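Long-range contacts in putative oxidoreductase FAD-binding subunit (Sulfolobus tokodaii, PDB 4ZOH), which binds FAD and probably serves as the flavin-carrying subunit that passes electrons within a molybdenum-containing oxidoreductase: residues S111-S116 with F151-N156; A128-T133 with V141-F146; Y119-I124 with G208-N213; S145-M150 with N213-R218. All coordinates share one frame; numbering follows the deposited sequence.

Contact 1. Residues S111-S116 with F151-N156; sequences SHLDPS and FTPDLN. With FAD (flavin-adenine dinucleotide), chain H.
F151 and L113 share the one hydrogen bond between the segments: F151 N donates to L113 O over 2.9 Å. A CA-H...O contact lies next to it, F151 CA to H112 O at 3.3 Å and nearly straight at the hydrogen (171°). Both L113, where the chain leaves helix 106-112, and F151 adopt positive phi. Two rings form an offset edge-to-face pair, the edge of F151 turned to a face of H112, with centroids 5.3 Å apart and planes at 66°. With its CG anti to the backbone N (chi1 177°), H112 lays its imidazole alongside F151, both side chains pointing the same way. Apolar contacts complete the join. P115 CD touches F151 CZ at 3.7 Å; elsewhere, L113 CD1 sits on the T152-P153 peptide, 3.5 Å from P153 N. D114 OD1 accepts S116 N at 2.7 Å through its anti lone pair, closing an Asx turn. Towards the cofactor, L155 CD1 meets C2A of the adenine at 3.7 Å, beside S111 OG, which bonds to G107 O, and H112 CB borders the ribose next to the adenine. S111, H112 and L155 belong to the FAD pocket of a flavin domain of the molybdopterin dehydrogenase family.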
# COMPACT_ATOMS: atom_id res chain seq x y z
N SER B 111 6.48 35.21 -29.03
CA SER B 111 5.66 34.43 -29.98
C SER B 111 4.27 34.17 -29.41
O SER B 111 3.31 34.03 -30.13
CB SER B 111 6.34 33.15 -30.41
OG SER B 111 7.65 33.42 -30.90
N HIS B 112 4.16 34.24 -28.09
CA HIS B 112 2.88 34.00 -27.44
C HIS B 112 1.98 35.24 -27.39
O HIS B 112 0.77 35.12 -27.63
CB HIS B 112 3.14 33.43 -26.02
CG HIS B 112 1.89 33.22 -25.22
ND1 HIS B 112 0.90 32.34 -25.61
CD2 HIS B 112 1.50 33.74 -24.04
CE1 HIS B 112 -0.07 32.36 -24.71
NE2 HIS B 112 0.28 33.19 -23.74
N LEU B 113 2.56 36.41 -27.07
CA LEU B 113 1.85 37.73 -27.11
C LEU B 113 0.67 37.92 -26.17
O LEU B 113 -0.37 38.48 -26.56
CB LEU B 113 1.43 38.13 -28.52
CG LEU B 113 2.54 38.62 -29.44
CD1 LEU B 113 1.85 39.14 -30.70
CD2 LEU B 113 3.41 39.72 -28.81
N ASP B 114 0.84 37.48 -24.93
CA ASP B 114 -0.13 37.87 -23.93
C ASP B 114 -0.11 39.40 -23.77
O ASP B 114 0.95 39.97 -23.55
CB ASP B 114 0.18 37.20 -22.59
CG ASP B 114 -0.91 37.39 -21.60
OD1 ASP B 114 -1.21 38.55 -21.16
OD2 ASP B 114 -1.48 36.36 -21.27
N PRO B 115 -1.27 40.06 -23.85
CA PRO B 115 -1.28 41.53 -23.78
C PRO B 115 -0.91 42.09 -22.39
O PRO B 115 -0.87 43.34 -22.23
CB PRO B 115 -2.73 41.90 -24.14
CG PRO B 115 -3.51 40.70 -23.75
CD PRO B 115 -2.63 39.51 -24.04
N SER B 116 -0.67 41.22 -21.41
CA SER B 116 -0.12 41.71 -20.14
C SER B 116 1.29 41.29 -19.88
O SER B 116 1.77 41.48 -18.79
CB SER B 116 -0.97 41.25 -18.95
OG SER B 116 -2.29 41.56 -19.22
N PHE B 151 -2.00 37.85 -28.84
CA PHE B 151 -1.80 36.42 -29.15
C PHE B 151 -1.57 36.20 -30.63
O PHE B 151 -1.62 35.05 -31.10
CB PHE B 151 -2.98 35.55 -28.62
CG PHE B 151 -3.24 35.70 -27.14
CD1 PHE B 151 -2.35 35.16 -26.20
CD2 PHE B 151 -4.40 36.37 -26.67
CE1 PHE B 151 -2.59 35.31 -24.82
CE2 PHE B 151 -4.63 36.54 -25.29
CZ PHE B 151 -3.72 35.99 -24.37
N THR B 152 -1.32 37.27 -31.38
CA THR B 152 -1.22 37.17 -32.85
C THR B 152 0.10 37.74 -33.38
O THR B 152 0.14 38.91 -33.78
CB THR B 152 -2.42 37.83 -33.55
OG1 THR B 152 -3.60 37.51 -32.82
CG2 THR B 152 -2.60 37.33 -35.01
N PRO B 153 1.18 36.93 -33.34
CA PRO B 153 2.48 37.31 -33.87
C PRO B 153 2.49 37.24 -35.40
O PRO B 153 1.62 36.61 -35.97
CB PRO B 153 3.42 36.24 -33.30
CG PRO B 153 2.54 35.02 -33.23
CD PRO B 153 1.20 35.55 -32.79
N ASP B 154 3.46 37.88 -36.03
CA ASP B 154 3.64 37.88 -37.49
C ASP B 154 4.55 36.72 -37.83
O ASP B 154 5.76 36.87 -38.12
CB ASP B 154 4.24 39.22 -37.97
CG ASP B 154 4.75 39.17 -39.41
OD1 ASP B 154 4.03 38.64 -40.29
OD2 ASP B 154 5.88 39.64 -39.67
N LEU B 155 3.95 35.53 -37.76
CA LEU B 155 4.66 34.28 -37.95
C LEU B 155 3.83 33.40 -38.83
O LEU B 155 2.63 33.25 -38.63
CB LEU B 155 4.91 33.57 -36.61
CG LEU B 155 6.09 34.08 -35.77
CD1 LEU B 155 6.02 33.48 -34.37
CD2 LEU B 155 7.45 33.82 -36.42
N ASN B 156 4.46 32.83 -39.82
CA ASN B 156 3.77 31.92 -40.74
C ASN B 156 4.11 30.48 -40.41
O ASN B 156 5.16 30.21 -39.80
CB ASN B 156 4.16 32.24 -42.19
CG ASN B 156 3.84 33.66 -42.56
OD1 ASN B 156 4.71 34.53 -42.53
ND2 ASN B 156 2.57 33.92 -42.88
PA FAD H . 6.47 28.29 -24.73
O1A FAD H . 5.40 28.11 -23.72
O2A FAD H . 7.41 27.21 -25.06
O5B FAD H . 5.84 28.72 -26.09
C5B FAD H . 4.81 29.76 -26.12
C4B FAD H . 4.32 29.98 -27.65
O4B FAD H . 5.44 30.33 -28.57
C3B FAD H . 3.82 28.64 -28.18
O3B FAD H . 2.70 28.87 -29.01
C2B FAD H . 5.01 28.03 -28.96
O2B FAD H . 4.64 27.12 -29.99
C1B FAD H . 5.62 29.24 -29.59
N9A FAD H . 7.06 29.42 -29.63
C8A FAD H . 7.96 29.26 -28.66
N7A FAD H . 9.18 29.63 -29.11
C5A FAD H . 9.02 30.05 -30.39
C6A FAD H . 9.90 30.57 -31.37
N6A FAD H . 11.18 30.72 -31.04
N1A FAD H . 9.43 30.88 -32.59
C2A FAD H . 8.11 30.79 -32.90
N3A FAD H . 7.26 30.30 -31.99
C4A FAD H . 7.68 29.92 -30.73
N1 FAD H . 5.00 36.25 -18.49
C2 FAD H . 5.12 37.62 -18.30
O2 FAD H . 5.40 38.33 -19.24
N3 FAD H . 4.93 38.18 -17.07
C4 FAD H . 4.60 37.41 -16.00
O4 FAD H . 4.48 37.95 -14.90
C4X FAD H . 4.44 36.02 -16.19
N5 FAD H . 4.11 35.23 -15.11
C5X FAD H . 3.93 33.83 -15.32
C6 FAD H . 3.53 33.05 -14.23
C7 FAD H . 3.38 31.67 -14.39
C7M FAD H . 2.94 30.87 -13.14
C8 FAD H . 3.59 31.07 -15.65
C8M FAD H . 3.40 29.55 -15.91
C9 FAD H . 3.94 31.86 -16.76
C9A FAD H . 4.13 33.23 -16.59
N10 FAD H . 4.49 34.07 -17.67
C10 FAD H . 4.64 35.45 -17.43
C1' FAD H . 4.70 33.55 -19.01
C2' FAD H . 6.16 33.10 -19.21
O2' FAD H . 6.98 34.28 -19.32
C3' FAD H . 6.33 32.16 -20.44
O3' FAD H . 7.63 31.58 -20.29
C4' FAD H . 6.28 32.89 -21.78
O4' FAD H . 5.06 33.64 -21.83
C5' FAD H . 6.34 31.92 -22.97
O5' FAD H . 7.74 31.62 -23.17
P FAD H . 8.22 30.12 -23.22
O1P FAD H . 9.64 30.11 -23.69
O2P FAD H . 7.93 29.44 -21.94
O3P FAD H . 7.29 29.63 -24.40

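Contact 2. Residues A128-T133 with V141-F146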
# COMPACT_ATOMS: atom_id res chain seq x y z
N ALA B 128 12.97 47.49 -30.49
CA ALA B 128 13.47 46.14 -30.71
C ALA B 128 13.12 45.63 -32.11
O ALA B 128 12.07 46.04 -32.69
CB ALA B 128 12.88 45.21 -29.68
N LYS B 129 13.98 44.73 -32.63
CA LYS B 129 13.64 43.96 -33.85
C LYS B 129 13.72 42.43 -33.65
O LYS B 129 14.57 41.94 -32.90
CB LYS B 129 14.59 44.32 -35.00
CG LYS B 129 14.55 45.77 -35.47
CD LYS B 129 15.54 45.98 -36.64
CE LYS B 129 15.69 47.45 -37.04
NZ LYS B 129 14.35 48.11 -37.15
N VAL B 130 12.93 41.72 -34.46
CA VAL B 130 12.69 40.28 -34.37
C VAL B 130 13.23 39.64 -35.65
O VAL B 130 12.73 39.92 -36.74
CB VAL B 130 11.19 39.95 -34.20
CG1 VAL B 130 10.97 38.45 -33.93
CG2 VAL B 130 10.54 40.80 -33.09
N LYS B 131 14.28 38.82 -35.51
CA LYS B 131 14.76 38.02 -36.63
C LYS B 131 13.89 36.77 -36.66
O LYS B 131 13.79 36.06 -35.66
CB LYS B 131 16.25 37.70 -36.49
CG LYS B 131 16.83 36.82 -37.62
CD LYS B 131 18.33 36.66 -37.48
CE LYS B 131 19.08 37.96 -37.81
NZ LYS B 131 20.57 37.91 -37.58
N ILE B 132 13.26 36.53 -37.81
CA ILE B 132 12.39 35.39 -38.06
C ILE B 132 13.07 34.47 -39.06
O ILE B 132 13.48 34.94 -40.12
CB ILE B 132 11.02 35.84 -38.61
CG1 ILE B 132 10.37 36.81 -37.63
CG2 ILE B 132 10.14 34.64 -38.91
CD1 ILE B 132 9.09 37.47 -38.12
N THR B 133 13.21 33.19 -38.73
CA THR B 133 13.84 32.25 -39.62
C THR B 133 12.92 31.22 -40.26
O THR B 133 11.99 30.71 -39.64
CB THR B 133 15.05 31.59 -38.97
OG1 THR B 133 15.92 32.62 -38.51
CG2 THR B 133 15.81 30.73 -39.95
N VAL B 141 12.04 42.15 -38.79
CA VAL B 141 10.91 43.07 -38.75
C VAL B 141 11.01 43.89 -37.46
O VAL B 141 11.76 43.53 -36.55
CB VAL B 141 9.54 42.37 -38.88
CG1 VAL B 141 9.39 41.68 -40.24
CG2 VAL B 141 9.33 41.39 -37.74
N ASN B 142 10.27 44.98 -37.39
CA ASN B 142 10.22 45.86 -36.22
C ASN B 142 9.27 45.24 -35.22
O ASN B 142 8.20 44.73 -35.63
CB ASN B 142 9.67 47.24 -36.60
CG ASN B 142 10.68 48.06 -37.38
OD1 ASN B 142 11.83 48.22 -36.95
ND2 ASN B 142 10.27 48.54 -38.54
N PHE B 143 9.65 45.32 -33.93
CA PHE B 143 8.79 44.72 -32.89
C PHE B 143 7.35 45.20 -33.12
O PHE B 143 6.41 44.37 -33.01
CB PHE B 143 9.24 44.92 -31.41
CG PHE B 143 8.31 44.27 -30.42
CD1 PHE B 143 8.33 42.88 -30.22
CD2 PHE B 143 7.34 45.03 -29.75
CE1 PHE B 143 7.42 42.27 -29.36
CE2 PHE B 143 6.44 44.44 -28.87
CZ PHE B 143 6.47 43.05 -28.68
N LYS B 144 7.18 46.48 -33.50
CA LYS B 144 5.84 47.04 -33.61
C LYS B 144 4.96 46.33 -34.61
O LYS B 144 3.76 46.15 -34.38
CB LYS B 144 5.81 48.55 -33.89
CG LYS B 144 4.37 49.07 -33.85
CD LYS B 144 4.22 50.44 -34.49
CE LYS B 144 2.87 51.01 -34.14
NZ LYS B 144 2.97 52.48 -34.34
N SER B 145 5.57 45.92 -35.72
CA SER B 145 4.84 45.24 -36.79
C SER B 145 4.67 43.76 -36.50
O SER B 145 3.73 43.14 -37.00
CB SER B 145 5.58 45.40 -38.12
OG SER B 145 5.98 46.75 -38.31
N PHE B 146 5.60 43.19 -35.72
CA PHE B 146 5.56 41.77 -35.37
C PHE B 146 4.32 41.46 -34.51
O PHE B 146 3.63 40.44 -34.70
CB PHE B 146 6.85 41.36 -34.70
CG PHE B 146 6.88 39.94 -34.23
CD1 PHE B 146 7.12 38.90 -35.14
CD2 PHE B 146 6.71 39.64 -32.88
CE1 PHE B 146 7.15 37.57 -34.71
CE2 PHE B 146 6.74 38.31 -32.45
CZ PHE B 146 6.97 37.29 -33.36
O HOH W 1 11.41 48.52 -34.08
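V130 crosses F146 at about a right angle and lays CG1 over the middle of its ring, 4.0 Å from the centroid and 13° off the normal, a CH-pi contact. CG2 of the same valine lies over that ring near its root and also approaches the edge of F143. I132 comes to F146 from another direction: its CD1 stands at the ring edge, close to the ring plane, 3.8 Å from F146 CD1. F146 swings its CG away from its own N (chi1 177°), which carries the ring from the short helix 143-146 to these two strand residues. V141 CG2 then closes the group against I132 CD1 at 3.9 Å. All this sits on a beta hairpin of strands 129-134 and 137-142, where V130 and V141 form an antiparallel hydrogen-bonded pair: V130 N to V141 O is 3.0 Å and V141 N to V130 O 3.1 Å. Where the second strand turns into the helix, F143 N donates to A128 O at 2.8 Å and A128 CB packs on F143 CB. A water gives its hydrogens to A128 O and to N142 OD1, each at 2.9 Å. K129 and N142 run side by side in the same direction at the open end of the hairpin. Beyond F146 lie D154 and L155, the latter a member of the FAD pocket.

Contact 3. Residues Y119-I124 with G208-N213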
# COMPACT_ATOMS: atom_id res chain seq x y z
N TYR B 119 7.82 41.86 -21.34
CA TYR B 119 8.81 42.28 -22.34
C TYR B 119 8.30 43.35 -23.33
O TYR B 119 9.06 44.25 -23.65
CB TYR B 119 9.36 41.13 -23.17
CG TYR B 119 10.37 40.22 -22.50
CD1 TYR B 119 11.47 40.73 -21.79
CD2 TYR B 119 10.24 38.81 -22.63
CE1 TYR B 119 12.41 39.86 -21.23
CE2 TYR B 119 11.16 37.95 -22.10
CZ TYR B 119 12.24 38.47 -21.40
OH TYR B 119 13.09 37.58 -20.80
N PRO B 120 7.06 43.22 -23.85
CA PRO B 120 6.61 44.14 -24.92
C PRO B 120 6.65 45.61 -24.52
O PRO B 120 6.89 46.42 -25.36
CB PRO B 120 5.14 43.70 -25.17
CG PRO B 120 5.13 42.25 -24.80
CD PRO B 120 6.03 42.20 -23.58
N ALA B 121 6.43 45.92 -23.25
CA ALA B 121 6.58 47.29 -22.81
C ALA B 121 8.02 47.79 -23.05
O ALA B 121 8.19 48.88 -23.58
CB ALA B 121 6.16 47.49 -21.38
N ALA B 122 9.01 47.00 -22.63
CA ALA B 122 10.42 47.31 -22.88
C ALA B 122 10.76 47.23 -24.36
O ALA B 122 11.47 48.08 -24.85
CB ALA B 122 11.38 46.45 -22.04
N LEU B 123 10.24 46.23 -25.08
CA LEU B 123 10.66 46.03 -26.44
C LEU B 123 10.08 47.15 -27.36
O LEU B 123 10.69 47.54 -28.33
CB LEU B 123 10.28 44.64 -26.94
CG LEU B 123 11.03 43.41 -26.35
CD1 LEU B 123 10.40 42.11 -26.81
CD2 LEU B 123 12.53 43.34 -26.62
N ILE B 124 8.89 47.63 -27.07
CA ILE B 124 8.33 48.69 -27.93
C ILE B 124 9.09 49.99 -27.71
O ILE B 124 9.32 50.72 -28.65
CB ILE B 124 6.79 48.82 -27.81
CG1 ILE B 124 6.21 49.62 -29.00
CG2 ILE B 124 6.37 49.42 -26.51
CD1 ILE B 124 5.73 48.75 -30.14
N GLY B 208 7.07 52.69 -22.76
CA GLY B 208 6.22 51.58 -23.26
C GLY B 208 5.15 51.17 -22.26
O GLY B 208 5.41 51.12 -21.05
N LEU B 209 3.95 50.89 -22.76
CA LEU B 209 2.87 50.49 -21.92
C LEU B 209 2.42 49.09 -22.30
O LEU B 209 2.11 48.78 -23.45
CB LEU B 209 1.68 51.47 -22.02
CG LEU B 209 1.79 52.98 -21.75
CD1 LEU B 209 0.38 53.57 -21.87
CD2 LEU B 209 2.47 53.34 -20.43
N THR B 210 2.34 48.26 -21.27
CA THR B 210 1.77 46.95 -21.39
C THR B 210 0.58 46.78 -20.44
O THR B 210 0.41 47.53 -19.44
CB THR B 210 2.85 45.85 -21.24
OG1 THR B 210 2.29 44.59 -21.66
CG2 THR B 210 3.37 45.79 -19.80
N ALA B 211 -0.23 45.78 -20.78
CA ALA B 211 -1.44 45.33 -20.06
C ALA B 211 -2.60 46.29 -20.13
O ALA B 211 -3.60 46.09 -19.41
CB ALA B 211 -1.15 44.94 -18.61
N VAL B 212 -2.46 47.33 -20.95
CA VAL B 212 -3.49 48.37 -21.06
C VAL B 212 -4.04 48.57 -22.48
O VAL B 212 -4.77 49.53 -22.74
CB VAL B 212 -3.08 49.73 -20.39
CG1 VAL B 212 -2.91 49.57 -18.88
CG2 VAL B 212 -1.81 50.36 -20.99
N ASN B 213 -3.68 47.67 -23.40
CA ASN B 213 -4.15 47.64 -24.79
C ASN B 213 -4.03 46.20 -25.26
O ASN B 213 -3.49 45.38 -24.53
CB ASN B 213 -3.25 48.50 -25.69
CG ASN B 213 -3.12 49.93 -25.21
OD1 ASN B 213 -4.00 50.75 -25.46
ND2 ASN B 213 -2.04 50.23 -24.49
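T210 OG1 is gripped by two backbone carbonyls, through a hydrogen bond to A117 O and a weak one to P115 O, while the rest of its side chain meets A121. This is a helix-on-strand packing between domains: helix 119-125 of the FAD-binding part lies against the end of strand 201-210, which belongs to the four-stranded antiparallel sheet of the C-terminal part. The short segments run nearly antiparallel, at 160°, and their axes come within 6.3 Å, a close approach that small residues permit. A121 turns its methyl onto the strand, and A121 CB rests 3.6 Å from T210 CG2. At chi1 -168° the threonine holds CG2 between its N and carbonyl carbon, which presents the methyl to the alanine while the hydroxyl is directed chiefly to A117 O. Two residues earlier on the strand, G208 comes against the same A121; it has no side chain to hold the helix off, and its CA lies 3.4 Å from A121 O, with a CA-H...O angle of 169°. No conventional hydrogen bond joins the segments. The polar backbone is used within each element instead: I124 N bonds to P120 O inside the helix at 2.9 Å, and G208 and T210 pair with A192 and G190 in the sheet. The far end of I124 leads off towards F143 and K144, but its branch methyl stays, with I124 CG2 touching G208 CA at 3.9 Å.

Contact 4. Residues S145-M150 with N213-R218; sequences SFAKDM and NNVAVR
Leaving helix 143-146, the chain makes an inverse gamma turn at A147 and brings M150 alongside N214, their CA atoms 5.0 Å apart. Opposite T152, the two residues K148 and D149 fill one place in the weakly bonded two-stranded sheet, a classic beta bulge, and this region meets the loop that leads into strand 217-218 of the C-terminal part. D149 carries the polar side of the contact. N214 ND2 donates to D149 OD1 at 2.6 Å along a nearly straight path (166°), coming from above the carboxylate plane while keeping close to its own amide plane; the two flat groups stand 77° apart. M150 N reaches the same D149 OD1 from the opposite face at 2.9 Å, with a more bent bond. That oxygen is therefore pinched between two donors, one from each segment, which should limit rotation of the carboxylate. N214 sends CG between its backbone N and carbonyl carbon (chi1 63°), bringing the amide across D149. M150 CB also touches N214 O at 3.4 Å. V215 supplies the apolar half. Its CG1 packs against the chain from A147 to D149, 4.2 Å from A147 CB. The same V215 methyl, CG1, also approaches A147 O and D149 C, each at 3.5 Å.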
# COMPACT_ATOMS: atom_id res chain seq x y z
N SER B 145 5.57 45.92 -35.72
CA SER B 145 4.84 45.24 -36.79
C SER B 145 4.67 43.76 -36.50
O SER B 145 3.73 43.14 -37.00
CB SER B 145 5.58 45.40 -38.12
OG SER B 145 5.98 46.75 -38.31
N PHE B 146 5.60 43.19 -35.72
CA PHE B 146 5.56 41.77 -35.37
C PHE B 146 4.32 41.46 -34.51
O PHE B 146 3.63 40.44 -34.70
CB PHE B 146 6.85 41.36 -34.70
CG PHE B 146 6.88 39.94 -34.23
CD1 PHE B 146 7.12 38.90 -35.14
CD2 PHE B 146 6.71 39.64 -32.88
CE1 PHE B 146 7.15 37.57 -34.71
CE2 PHE B 146 6.74 38.31 -32.45
CZ PHE B 146 6.97 37.29 -33.36
N ALA B 147 4.01 42.39 -33.62
CA ALA B 147 2.90 42.23 -32.71
C ALA B 147 1.58 42.65 -33.35
O ALA B 147 1.01 43.68 -33.03
CB ALA B 147 3.19 42.94 -31.38
N LYS B 148 1.08 41.80 -34.24
CA LYS B 148 -0.15 42.08 -34.99
C LYS B 148 -1.41 42.29 -34.13
O LYS B 148 -2.25 43.09 -34.49
CB LYS B 148 -0.38 41.00 -36.03
CG LYS B 148 0.70 40.94 -37.12
CD LYS B 148 0.50 39.78 -38.11
CE LYS B 148 -0.89 39.69 -38.73
NZ LYS B 148 -1.39 38.28 -38.77
N ASP B 149 -1.56 41.58 -33.01
CA ASP B 149 -2.76 41.74 -32.13
C ASP B 149 -2.51 40.85 -30.89
O ASP B 149 -1.55 40.09 -30.89
CB ASP B 149 -4.04 41.32 -32.89
CG ASP B 149 -5.36 41.82 -32.26
OD1 ASP B 149 -5.44 42.41 -31.16
OD2 ASP B 149 -6.38 41.55 -32.88
N MET B 150 -3.31 40.95 -29.83
CA MET B 150 -3.16 40.01 -28.72
C MET B 150 -3.02 38.58 -29.31
O MET B 150 -3.76 38.21 -30.23
CB MET B 150 -4.33 40.09 -27.74
CG MET B 150 -5.71 40.05 -28.36
SD MET B 150 -6.85 40.21 -27.04
CE MET B 150 -8.39 40.46 -27.95
N ASN B 213 -3.68 47.67 -23.40
CA ASN B 213 -4.15 47.64 -24.79
C ASN B 213 -4.03 46.20 -25.26
O ASN B 213 -3.49 45.38 -24.53
CB ASN B 213 -3.25 48.50 -25.69
CG ASN B 213 -3.12 49.93 -25.21
OD1 ASN B 213 -4.00 50.75 -25.46
ND2 ASN B 213 -2.04 50.23 -24.49
N ASN B 214 -4.45 45.91 -26.48
CA ASN B 214 -4.36 44.55 -27.04
C ASN B 214 -2.92 44.19 -27.34
O ASN B 214 -2.55 43.00 -27.26
CB ASN B 214 -5.23 44.42 -28.31
CG ASN B 214 -4.74 45.34 -29.43
OD1 ASN B 214 -4.50 46.52 -29.20
ND2 ASN B 214 -4.56 44.80 -30.64
N VAL B 215 -2.12 45.20 -27.70
CA VAL B 215 -0.65 45.03 -27.85
C VAL B 215 0.03 46.19 -27.14
O VAL B 215 -0.66 47.13 -26.74
CB VAL B 215 -0.16 44.93 -29.31
CG1 VAL B 215 -0.73 43.69 -29.99
CG2 VAL B 215 -0.45 46.21 -30.12
N ALA B 216 1.35 46.10 -26.94
CA ALA B 216 2.11 47.17 -26.25
C ALA B 216 2.12 48.44 -27.11
O ALA B 216 2.20 48.33 -28.31
CB ALA B 216 3.55 46.74 -25.98
N VAL B 217 2.04 49.62 -26.49
CA VAL B 217 2.18 50.91 -27.21
C VAL B 217 3.19 51.87 -26.60
O VAL B 217 3.55 51.75 -25.42
CB VAL B 217 0.83 51.66 -27.38
CG1 VAL B 217 -0.13 50.82 -28.20
CG2 VAL B 217 0.21 51.99 -26.04
N ARG B 218 3.63 52.83 -27.41
CA ARG B 218 4.45 53.94 -26.93
C ARG B 218 3.59 54.99 -26.24
O ARG B 218 2.54 55.28 -26.73
CB ARG B 218 5.20 54.53 -28.12
CG ARG B 218 6.34 53.65 -28.60
CD ARG B 218 7.43 53.55 -27.54
NE ARG B 218 8.31 54.71 -27.64
CZ ARG B 218 9.30 54.80 -28.51
NH1 ARG B 218 9.58 53.81 -29.36
NH2 ARG B 218 10.01 55.89 -28.54

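How the contacts relate
Contacts 2 and 3 are buried, contact 1 is partly so, and contact 4 lies at the surface. Contacts 1 and 2 stay within the FAD-binding part and meet where L155 packs on I132 and P153 on F146. Contacts 3 and 4 instead join that part to the C-terminal part: contact 3 meets strand 201-210, contact 4 the loop between it and strand 217-218; R218 also reaches I124 O. Helix 143-146 packs in contact 2, and the chain leaving it makes contact 4; the small sheet of 147-149 and 152-153 joins contacts 1 and 4. The chemistry follows location: strand pairing with an aromatic core in contact 2, methyl and glycine packing in contact 3, a carboxylate-amide bond in contact 4, and an aromatic pair in contact 1, its histidine bordering the cofactor.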